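Local coordinates for TCP pilus virulence regulatory protein (Vibrio cholerae, PDB 4MLO) that activates transcription of virulence genes as an AraC-family regulator, probably by binding DNA through its helix-turn-helix region, and holds palmitoleic acid in an internal pocket, at residues I58-K63 against S161-D166. Numbering follows the deposited sequence.
Sequences IILLKK and SIFITD
Lys62 and Phe163 mark the closest backbone approach, their CA atoms 6.1 Å apart, where the end of strand 57-61 meets the loop between helices 141-159 and 170-180. No backbone-to-backbone hydrogen bond joins 58-63 to 161-166, so this is not sheet pairing; side chains and two waters make the join.

Phe163 supplies the aromatic side of the contact: its CG stands opposite the backbone N (chi1 -176°) and beside the carbonyl carbon, which sends the ring toward Leu60 and the end of the strand. Leu60 CD2 lies over one face in a CH-pi contact, 4.2 Å from the ring centroid and 22° off its normal, displaced toward the rim, while Leu60 CB packs 3.7 Å from Phe163 CE2. The carbonyl carbon of Leu61 meets the ring at its edge. Tyr30 and Phe152 also meet this ring at inclined angles, and Leu115 of strand 114-118 touches it.

The Lys62 side chain crosses that of Thr165 at about a right angle, its CD 3.5 Å from Thr165 OG1. The chain is extended until it bends at chi3 (-59°), which carries the ammonium group to the carbonyl of Ile162. The direct bond, Lys62 NZ to Ile162 O, is weak at 3.3 Å; a water bridges the same two groups, accepting from Lys62 NZ and donating to Ile162 O, with 2.7 Å between the water oxygen and Ile162 O. A second water donates to Lys63 O and hydrogen-bonds with Thr165 OG1. Glu156 of helix 141-159 accepts hydrogen bonds from the backbone N-H groups of Phe163 and Ile164, tying the loop to the preceding helix.

Leu61, whose side chain starts out away from the loop, touches the bound palmitoleic acid. The contact is thus loop-on-strand-end packing in the cupin-like domain, where strand 57-61 lies between strands 31-35 and 114-118 of a five-stranded antiparallel sheet: Leu60 and Lys62 meet the loop, and Leu61 lines the fatty-acid pocket.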
# COMPACT_ATOMS: atom_id res chain seq x y z
N ILE A 58 2.96 -13.33 -4.75
CA ILE A 58 2.40 -12.31 -3.88
C ILE A 58 3.36 -11.12 -3.87
O ILE A 58 4.56 -11.29 -3.58
CB ILE A 58 2.20 -12.83 -2.45
CG1 ILE A 58 1.38 -14.11 -2.43
CG2 ILE A 58 1.54 -11.75 -1.57
CD1 ILE A 58 -0.02 -13.97 -2.96
N ILE A 59 2.82 -9.92 -4.11
CA ILE A 59 3.57 -8.68 -3.99
C ILE A 59 3.14 -8.01 -2.70
O ILE A 59 1.94 -7.83 -2.45
CB ILE A 59 3.35 -7.74 -5.18
CG1 ILE A 59 3.60 -8.50 -6.51
CG2 ILE A 59 4.24 -6.53 -5.06
CD1 ILE A 59 5.02 -8.96 -6.69
N LEU A 60 4.10 -7.65 -1.87
CA LEU A 60 3.84 -6.97 -0.61
C LEU A 60 4.33 -5.54 -0.72
O LEU A 60 5.49 -5.32 -1.08
CB LEU A 60 4.54 -7.68 0.54
CG LEU A 60 4.10 -9.12 0.82
CD1 LEU A 60 4.86 -10.13 -0.05
CD2 LEU A 60 4.24 -9.44 2.28
N LEU A 61 3.50 -4.60 -0.30
CA LEU A 61 3.86 -3.18 -0.33
C LEU A 61 3.90 -2.65 1.10
O LEU A 61 2.93 -2.80 1.85
CB LEU A 61 2.89 -2.35 -1.18
CG LEU A 61 2.69 -2.81 -2.64
CD1 LEU A 61 1.70 -1.90 -3.33
CD2 LEU A 61 4.01 -2.80 -3.38
N LYS A 62 5.01 -2.01 1.46
CA LYS A 62 5.22 -1.57 2.83
C LYS A 62 4.45 -0.28 3.12
O LYS A 62 4.42 0.65 2.31
CB LYS A 62 6.71 -1.35 3.10
CG LYS A 62 7.00 -1.13 4.55
CD LYS A 62 8.41 -0.64 4.76
CE LYS A 62 9.40 -1.59 4.22
NZ LYS A 62 10.77 -1.14 4.62
N LYS A 63 3.86 -0.22 4.31
CA LYS A 63 3.17 0.98 4.74
C LYS A 63 4.14 2.15 4.77
O LYS A 63 5.31 1.99 5.15
CB LYS A 63 2.58 0.76 6.14
CG LYS A 63 1.71 1.91 6.60
CD LYS A 63 1.24 1.73 8.05
CE LYS A 63 0.37 2.91 8.44
NZ LYS A 63 0.02 2.94 9.88
N SER A 161 15.28 -8.14 5.32
CA SER A 161 14.71 -6.79 5.29
C SER A 161 13.46 -6.70 6.15
O SER A 161 12.64 -7.62 6.17
CB SER A 161 14.32 -6.37 3.86
OG SER A 161 15.46 -6.21 3.05
N ILE A 162 13.28 -5.56 6.79
CA ILE A 162 12.10 -5.30 7.61
C ILE A 162 10.92 -5.03 6.69
O ILE A 162 11.01 -4.21 5.76
CB ILE A 162 12.34 -4.10 8.54
CG1 ILE A 162 13.41 -4.42 9.60
CG2 ILE A 162 11.04 -3.66 9.23
CD1 ILE A 162 13.02 -5.51 10.57
N PHE A 163 9.81 -5.72 6.94
CA PHE A 163 8.53 -5.38 6.33
C PHE A 163 7.64 -4.64 7.33
O PHE A 163 7.22 -3.52 7.05
CB PHE A 163 7.82 -6.64 5.80
CG PHE A 163 6.53 -6.34 5.07
CD1 PHE A 163 5.32 -6.82 5.54
CD2 PHE A 163 6.54 -5.54 3.92
CE1 PHE A 163 4.14 -6.54 4.90
CE2 PHE A 163 5.34 -5.24 3.26
CZ PHE A 163 4.15 -5.76 3.75
N ILE A 164 7.42 -5.21 8.51
CA ILE A 164 6.63 -4.53 9.54
C ILE A 164 7.54 -3.55 10.27
O ILE A 164 8.33 -3.91 11.15
CB ILE A 164 5.96 -5.51 10.51
CG1 ILE A 164 5.12 -6.55 9.74
CG2 ILE A 164 5.10 -4.74 11.53
CD1 ILE A 164 4.05 -5.94 8.83
N THR A 165 7.39 -2.28 9.92
CA THR A 165 8.25 -1.22 10.43
C THR A 165 7.96 -0.96 11.89
O THR A 165 6.85 -1.17 12.38
CB THR A 165 8.04 0.06 9.63
OG1 THR A 165 8.33 -0.22 8.25
CG2 THR A 165 8.94 1.16 10.10
N ASP A 166 8.98 -0.46 12.58
CA ASP A 166 8.85 -0.14 14.00
C ASP A 166 7.93 1.06 14.24
O ASP A 166 7.93 2.04 13.48
CB ASP A 166 10.22 0.15 14.58
CG ASP A 166 10.17 0.31 16.07
OD1 ASP A 166 10.37 -0.70 16.77
OD2 ASP A 166 9.88 1.43 16.53
O HOH W 1 12.86 -3.29 3.99
O HOH W 2 6.08 1.09 7.49